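Local atomic coordinates of SusD homolog (Bacteroides thetaiotaomicron, PDB entry 3EHM), a protein that probably binds mucin O-glycans at the surface of a gut bacterium as a SusD-like, tetratricopeptide-repeat-containing lipoprotein, helping the cell to use host sugars. Residues 161-164 with 165-169; 211-214 with 215-218; 220-223 with 224-228. All coordinates share one frame; numbering follows the deposited sequence.

Contact 1 of 3, residues 161-164 with 165-169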
loop_
_atom_site.group_PDB
_atom_site.type_symbol
_atom_site.label_atom_id
_atom_site.label_comp_id
_atom_site.label_asym_id
_atom_site.label_seq_id
_atom_site.Cartn_x
_atom_site.Cartn_y
_atom_site.Cartn_z
ATOM N N GLU A 161 -18.738 -0.293 2.551
ATOM C CA GLU A 161 -19.068 -1.399 3.442
ATOM C C GLU A 161 -19.548 -2.603 2.632
ATOM O O GLU A 161 -19.205 -3.743 2.940
ATOM C CB GLU A 161 -20.157 -0.996 4.445
ATOM C CG GLU A 161 -20.811 -2.198 5.128
ATOM C CD GLU A 161 -21.725 -1.817 6.279
ATOM O OE1 GLU A 161 -22.281 -0.698 6.269
ATOM O OE2 GLU A 161 -21.898 -2.651 7.189
ATOM N N VAL A 162 -20.339 -2.348 1.594
ATOM C CA VAL A 162 -20.848 -3.432 0.759
ATOM C C VAL A 162 -19.718 -4.058 -0.059
ATOM O O VAL A 162 -19.709 -5.266 -0.288
ATOM C CB VAL A 162 -21.971 -2.927 -0.173
ATOM C CG1 VAL A 162 -22.349 -4.005 -1.183
ATOM C CG2 VAL A 162 -23.197 -2.554 0.668
ATOM N N VAL A 163 -18.765 -3.237 -0.487
ATOM C CA VAL A 163 -17.631 -3.737 -1.255
ATOM C C VAL A 163 -16.863 -4.726 -0.386
ATOM O O VAL A 163 -16.512 -5.821 -0.831
ATOM C CB VAL A 163 -16.678 -2.591 -1.669
ATOM C CG1 VAL A 163 -15.435 -3.167 -2.353
ATOM C CG2 VAL A 163 -17.400 -1.625 -2.605
ATOM N N TYR A 164 -16.614 -4.343 0.862
ATOM C CA TYR A 164 -15.890 -5.215 1.776
ATOM C C TYR A 164 -16.648 -6.508 2.067
ATOM O O TYR A 164 -16.075 -7.593 1.989
ATOM C CB TYR A 164 -15.569 -4.481 3.081
ATOM C CG TYR A 164 -14.208 -3.820 3.065
ATOM C CD1 TYR A 164 -13.943 -2.729 2.234
ATOM C CD2 TYR A 164 -13.168 -4.320 3.845
ATOM C CE1 TYR A 164 -12.667 -2.157 2.178
ATOM C CE2 TYR A 164 -11.897 -3.758 3.799
ATOM C CZ TYR A 164 -11.650 -2.684 2.967
ATOM O OH TYR A 164 -10.388 -2.143 2.932
ATOM N N ARG A 165 -17.931 -6.401 2.395
ATOM C CA ARG A 165 -18.729 -7.592 2.683
ATOM C C ARG A 165 -18.750 -8.532 1.485
ATOM O O ARG A 165 -18.640 -9.748 1.638
ATOM C CB ARG A 165 -20.172 -7.209 3.036
ATOM C CG ARG A 165 -20.337 -6.578 4.405
ATOM C CD ARG A 165 -21.790 -6.212 4.690
ATOM N NE ARG A 165 -21.942 -5.673 6.037
ATOM C CZ ARG A 165 -21.852 -6.400 7.146
ATOM N NH1 ARG A 165 -21.614 -7.703 7.067
ATOM N NH2 ARG A 165 -21.995 -5.826 8.332
ATOM N N SER A 166 -18.890 -7.955 0.293
ATOM C CA SER A 166 -18.949 -8.729 -0.943
ATOM C C SER A 166 -17.615 -9.365 -1.323
ATOM O O SER A 166 -17.580 -10.500 -1.809
ATOM C CB SER A 166 -19.445 -7.839 -2.086
ATOM O OG SER A 166 -20.707 -7.267 -1.768
HETATM N N MSE A 167 -16.519 -8.646 -1.103
HETATM C CA MSE A 167 -15.205 -9.177 -1.439
HETATM C C MSE A 167 -14.825 -10.358 -0.552
HETATM O O MSE A 167 -14.207 -11.314 -1.017
HETATM C CB MSE A 167 -14.137 -8.088 -1.335
HETATM C CG MSE A 167 -12.824 -8.492 -1.978
HETATM SE SE MSE A 167 -11.499 -7.097 -1.888
HETATM C CE MSE A 167 -12.444 -5.699 -2.824
ATOM N N LEU A 168 -15.187 -10.293 0.727
ATOM C CA LEU A 168 -14.883 -11.386 1.647
ATOM C C LEU A 168 -15.616 -12.652 1.201
ATOM O O LEU A 168 -15.054 -13.749 1.205
ATOM C CB LEU A 168 -15.287 -11.006 3.077
ATOM C CG LEU A 168 -14.347 -10.058 3.834
ATOM C CD1 LEU A 168 -15.021 -9.547 5.092
ATOM C CD2 LEU A 168 -13.045 -10.785 4.177
ATOM N N ALA A 169 -16.872 -12.498 0.808
ATOM C CA ALA A 169 -17.659 -13.634 0.354
ATOM C C ALA A 169 -17.056 -14.188 -0.933
ATOM O O ALA A 169 -16.958 -15.404 -1.108
ATOM C CB ALA A 169 -19.102 -13.207 0.124
#

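Contact 2 of 3, residues 211-214 with 215-218. Unlike the reference sequence in segment 211-214: Val212 (reference Ala).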
loop_
_atom_site.group_PDB
_atom_site.type_symbol
_atom_site.label_atom_id
_atom_site.label_comp_id
_atom_site.label_asym_id
_atom_site.label_seq_id
_atom_site.Cartn_x
_atom_site.Cartn_y
_atom_site.Cartn_z
ATOM N N ILE A 211 -8.217 -8.013 5.147
ATOM C CA ILE A 211 -9.531 -7.378 5.108
ATOM C C ILE A 211 -10.279 -7.486 6.437
ATOM O O ILE A 211 -10.911 -6.526 6.874
ATOM C CB ILE A 211 -10.397 -7.992 3.990
ATOM C CG1 ILE A 211 -9.795 -7.647 2.625
ATOM C CG2 ILE A 211 -11.824 -7.480 4.088
ATOM C CD1 ILE A 211 -10.427 -8.410 1.467
ATOM N N VAL A 212 -10.219 -8.650 7.080
ATOM C CA VAL A 212 -10.914 -8.825 8.354
ATOM C C VAL A 212 -10.335 -7.910 9.425
ATOM O O VAL A 212 -11.073 -7.343 10.232
ATOM C CB VAL A 212 -10.851 -10.284 8.851
ATOM C CG1 VAL A 212 -11.562 -11.192 7.868
ATOM C CG2 VAL A 212 -9.419 -10.719 9.033
ATOM N N VAL A 213 -9.014 -7.766 9.436
ATOM C CA VAL A 213 -8.382 -6.889 10.406
ATOM C C VAL A 213 -8.763 -5.447 10.069
ATOM O O VAL A 213 -8.965 -4.626 10.961
ATOM C CB VAL A 213 -6.840 -7.050 10.392
ATOM C CG1 VAL A 213 -6.186 -5.959 11.229
ATOM C CG2 VAL A 213 -6.468 -8.418 10.941
ATOM N N ARG A 214 -8.889 -5.147 8.778
ATOM C CA ARG A 214 -9.254 -3.799 8.351
ATOM C C ARG A 214 -10.628 -3.376 8.876
ATOM O O ARG A 214 -10.852 -2.200 9.142
ATOM C CB ARG A 214 -9.276 -3.699 6.821
ATOM C CG ARG A 214 -9.474 -2.271 6.307
ATOM C CD ARG A 214 -8.154 -1.673 5.837
ATOM N NE ARG A 214 -7.801 -2.154 4.503
ATOM C CZ ARG A 214 -6.594 -2.588 4.149
ATOM N NH1 ARG A 214 -5.600 -2.615 5.029
ATOM N NH2 ARG A 214 -6.379 -2.984 2.903
ATOM N N VAL A 215 -11.544 -4.329 9.031
ATOM C CA VAL A 215 -12.892 -4.002 9.489
ATOM C C VAL A 215 -13.204 -4.251 10.963
ATOM O O VAL A 215 -14.251 -3.820 11.442
ATOM C CB VAL A 215 -13.963 -4.771 8.677
ATOM C CG1 VAL A 215 -13.738 -4.578 7.182
ATOM C CG2 VAL A 215 -13.927 -6.248 9.042
ATOM N N HIS A 216 -12.313 -4.915 11.692
ATOM C CA HIS A 216 -12.612 -5.226 13.092
ATOM C C HIS A 216 -13.007 -4.050 13.987
ATOM O O HIS A 216 -13.843 -4.214 14.876
ATOM C CB HIS A 216 -11.472 -6.057 13.715
ATOM C CG HIS A 216 -10.383 -5.253 14.358
ATOM N ND1 HIS A 216 -10.458 -4.809 15.660
ATOM C CD2 HIS A 216 -9.168 -4.871 13.898
ATOM C CE1 HIS A 216 -9.334 -4.190 15.976
ATOM N NE2 HIS A 216 -8.534 -4.213 14.926
ATOM N N PHE A 217 -12.446 -2.866 13.755
ATOM C CA PHE A 217 -12.803 -1.712 14.575
ATOM C C PHE A 217 -14.212 -1.195 14.271
ATOM O O PHE A 217 -14.954 -0.818 15.180
ATOM C CB PHE A 217 -11.795 -0.570 14.390
ATOM C CG PHE A 217 -10.578 -0.682 15.272
ATOM C CD1 PHE A 217 -9.300 -0.671 14.722
ATOM C CD2 PHE A 217 -10.712 -0.805 16.655
ATOM C CE1 PHE A 217 -8.167 -0.786 15.534
ATOM C CE2 PHE A 217 -9.587 -0.920 17.476
ATOM C CZ PHE A 217 -8.313 -0.910 16.914
ATOM N N ILE A 218 -14.574 -1.182 12.994
ATOM C CA ILE A 218 -15.884 -0.696 12.567
ATOM C C ILE A 218 -16.958 -1.777 12.629
ATOM O O ILE A 218 -18.109 -1.496 12.960
ATOM C CB ILE A 218 -15.821 -0.141 11.121
ATOM C CG1 ILE A 218 -14.965 1.126 11.086
ATOM C CG2 ILE A 218 -17.230 0.166 10.605
ATOM C CD1 ILE A 218 -15.565 2.302 11.846
HETATM O O HOH W 1 -10.060 -2.188 11.963
HETATM O O HOH W 2 -12.035 -0.480 10.849
#

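Contact 3 of 3, residues 220-223 with 224-228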
loop_
_atom_site.group_PDB
_atom_site.type_symbol
_atom_site.label_atom_id
_atom_site.label_comp_id
_atom_site.label_asym_id
_atom_site.label_seq_id
_atom_site.Cartn_x
_atom_site.Cartn_y
_atom_site.Cartn_z
ATOM N N GLU A 220 -16.725 -5.558 14.105
ATOM C CA GLU A 220 -16.091 -6.739 14.676
ATOM C C GLU A 220 -16.792 -8.041 14.278
ATOM O O GLU A 220 -16.144 -9.077 14.099
ATOM C CB GLU A 220 -16.043 -6.612 16.199
ATOM C CG GLU A 220 -15.490 -7.834 16.899
ATOM C CD GLU A 220 -15.316 -7.622 18.388
ATOM O OE1 GLU A 220 -16.218 -7.024 19.017
ATOM O OE2 GLU A 220 -14.282 -8.065 18.931
ATOM N N THR A 221 -18.112 -7.992 14.141
ATOM C CA THR A 221 -18.878 -9.176 13.763
ATOM C C THR A 221 -18.429 -9.690 12.394
ATOM O O THR A 221 -18.179 -10.881 12.225
ATOM C CB THR A 221 -20.391 -8.866 13.721
ATOM O OG1 THR A 221 -20.831 -8.437 15.018
ATOM C CG2 THR A 221 -21.176 -10.100 13.313
ATOM N N LEU A 222 -18.322 -8.788 11.423
ATOM C CA LEU A 222 -17.886 -9.170 10.082
ATOM C C LEU A 222 -16.467 -9.718 10.141
ATOM O O LEU A 222 -16.141 -10.692 9.462
ATOM C CB LEU A 222 -17.926 -7.967 9.136
ATOM C CG LEU A 222 -17.314 -8.189 7.748
ATOM C CD1 LEU A 222 -18.081 -9.274 7.003
ATOM C CD2 LEU A 222 -17.344 -6.884 6.971
ATOM N N ALA A 223 -15.624 -9.087 10.954
ATOM C CA ALA A 223 -14.238 -9.523 11.099
ATOM C C ALA A 223 -14.211 -10.967 11.577
ATOM O O ALA A 223 -13.499 -11.804 11.025
ATOM C CB ALA A 223 -13.506 -8.628 12.090
ATOM N N LYS A 224 -15.002 -11.253 12.606
ATOM C CA LYS A 224 -15.075 -12.598 13.165
ATOM C C LYS A 224 -15.728 -13.592 12.207
ATOM O O LYS A 224 -15.494 -14.792 12.298
ATOM C CB LYS A 224 -15.860 -12.572 14.479
ATOM C CG LYS A 224 -15.187 -11.791 15.599
ATOM C CD LYS A 224 -16.095 -11.705 16.820
ATOM C CE LYS A 224 -15.395 -11.063 18.007
ATOM N NZ LYS A 224 -16.341 -10.813 19.136
ATOM N N GLU A 225 -16.551 -13.097 11.288
ATOM C CA GLU A 225 -17.221 -13.977 10.337
ATOM C C GLU A 225 -16.240 -14.611 9.354
ATOM O O GLU A 225 -16.544 -15.648 8.767
ATOM C CB GLU A 225 -18.296 -13.209 9.552
ATOM C CG GLU A 225 -19.300 -14.106 8.821
ATOM C CD GLU A 225 -20.234 -13.338 7.892
ATOM O OE1 GLU A 225 -20.526 -12.154 8.173
ATOM O OE2 GLU A 225 -20.690 -13.925 6.881
ATOM N N TYR A 226 -15.061 -14.009 9.185
ATOM C CA TYR A 226 -14.088 -14.537 8.230
ATOM C C TYR A 226 -12.653 -14.758 8.696
ATOM O O TYR A 226 -11.925 -15.541 8.081
ATOM C CB TYR A 226 -14.034 -13.647 6.983
ATOM C CG TYR A 226 -15.292 -13.643 6.148
ATOM C CD1 TYR A 226 -16.374 -12.830 6.482
ATOM C CD2 TYR A 226 -15.397 -14.446 5.015
ATOM C CE1 TYR A 226 -17.529 -12.815 5.701
ATOM C CE2 TYR A 226 -16.542 -14.441 4.231
ATOM C CZ TYR A 226 -17.603 -13.623 4.576
ATOM O OH TYR A 226 -18.730 -13.604 3.784
ATOM N N ILE A 227 -12.228 -14.076 9.753
ATOM C CA ILE A 227 -10.852 -14.222 10.216
ATOM C C ILE A 227 -10.511 -15.655 10.616
ATOM O O ILE A 227 -9.399 -16.127 10.378
ATOM C CB ILE A 227 -10.550 -13.264 11.392
ATOM C CG1 ILE A 227 -9.044 -13.203 11.631
ATOM C CG2 ILE A 227 -11.259 -13.726 12.655
ATOM C CD1 ILE A 227 -8.612 -11.993 12.443
ATOM N N THR A 228 -11.472 -16.350 11.213
ATOM C CA THR A 228 -11.251 -17.730 11.619
ATOM C C THR A 228 -11.128 -18.622 10.385
ATOM O O THR A 228 -10.284 -19.515 10.343
ATOM C CB THR A 228 -12.402 -18.240 12.508
ATOM O OG1 THR A 228 -12.449 -17.467 13.716
ATOM C CG2 THR A 228 -12.195 -19.708 12.857
#

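Contact 1 of 3, residues 161-164 with 165-169
The first turns of helix 160-178, in this largely helical SusD homologue with tetratricopeptide repeats, pair Glu161 with Arg165 in an i to i+4 salt bridge. The two side chains run alongside each other. Glu161 OE2 lies at the edge of the guanidinium, close to its plane, 3.2 Å from Arg165 NE, with a weak bond from Arg165 NH2. NE meets OE2 on the anti side, and carboxylate and guanidinium are turned 32° apart, so this is not the flat two-oxygen pairing. Arg165 NH2 has a second acidic partner, Asp219, which ties the helix to the turn before helix 220-231.

On the buried flank, Val163 CG1 packs alongside the selenomethionine Met167, 3.9 Å from its methyl CE. Tyr164 turns into the core, its hydroxyl bonded to Asp138 and Arg214. Ser166 shows how a hydroxyl can fold back on its own helix: OG stands beside the backbone N (chi1 -56°), which brings it over the preceding turn. Val162 O thus receives two bonds, from Ser166 N at 2.9 Å and Ser166 OG at 2.7 Å, the two donors arriving from opposite faces of the carbonyl plane.

Contact 2 of 3, residues 211-214 with 215-218
This local, buried contact lies where helix 197-215 runs out into the short link to helix 220-231, and Val215 and His216 pack back on the helix's last turn. Val215 N still makes the i to i+4 bond to Ile211 O, at 3.1 Å, but the bonds that follow are weak: His216 N is shared between Val212 O and Val213 O. Val215 brings a methyl close to each of two carbonyl oxygens. With chi1 at -52°, CG1 sits beside the backbone N and approaches Ile211 O, while CG2, between N and the carbonyl carbon, comes 3.3 Å from Val212 O. Shortening Val215 to an alanine is likely to open a gap beside Ile211 O and Val212 O and to lose the methyl contacts with Tyr164 and Trp520.

The imidazole of His216 lies alongside Val213, with CD2 4.1 Å from Val213 CG1, and turns its edge to the backbone, CD2 standing 3.0 Å from Val213 O. Its NE2 is bonded to Glu353. One face of the imidazole meets Phe217, whose own ring has His216 CE1 3.4 Å above its centre. The Arg214 chain is bent at chi2 (102°) and chi3, and its guanidinium reaches Glu451, Glu455 and Asp138 in salt bridges.

Water supplements the weakening backbone bonds. One molecule lies 2.9 Å from Val213 O and accepts from Phe217 N; a second lies 2.7 Å from Arg214 O. Such hydration of the final carbonyls is characteristic of a helix C-terminus, here at the turn of a roughly antiparallel helical hairpin, consistent with the tetratricopeptide-repeat character of the protein.

Contact 3 of 3, residues 220-223 with 224-228
Lys224, Ala223 and Leu222 carry most of this contact in the first turns of helix 220-231, and they divide its work between an exposed edge and a buried flank. Lys224 reaches back along the helix to Glu220, one turn earlier. Its chain is extended beyond CG, and with CG beside the backbone N (chi1 -66°) it is laid across the Glu220 side chain. The aliphatic part does much of the touching: Lys224 CE is 3.3 Å from Glu220 OE2 and 3.4 Å from Glu220 CG. The ammonium closes a rather long salt bridge, Lys224 NZ standing 3.4 Å from Glu220 OE2.

Ala223 contributes chiefly through its backbone. Ala223 O accepts from Ile227 N at 2.9 Å, almost straight on (C=O...N 170°), and from Tyr226 N at 3.3 Å, which sits well above the carbonyl plane. The small CB faces Val215 and His216, consistent with the close approach of the end of helix 197-215.

Leu222 turns inward, and its CD1 lies 3.8 Å from Tyr226 CE1. The phenol ring presents its edge to Leu222 O, while Leu168 of helix 160-178 packs on both side chains. Backbone bonding is less regular here. Glu225 N is shared between Thr221 O and, weakly, Leu222 O, and Tyr226 N reaches Leu222 O only weakly.

The chemistry is that of an amphipathic helix: a solvent-facing salt bridge, whose net stabilisation is likely to be modest, backed by an apolar flank that packs on helices 160-178 and 197-215.

In the fold
From the N terminus, the chain first meets contact 1 at the start of helix 160-178, then contact 2 at the end of helix 197-215, and after a short link contact 3 at the start of helix 220-231. The three follow in series, none nested or crossing; contacts 1 and 3 each span about two turns of one helix, while contact 2 runs from a helix end into the link, and none closes a long loop. In space they converge: the centres of contacts 2 and 3 are about 8 Å apart, and each lies about 12 Å from contact 1. Tyr164 and Leu168 pack on Ile211, Ala169 on Tyr226, and Val212 on Tyr226 and Ile227, tying three successive helices into one block.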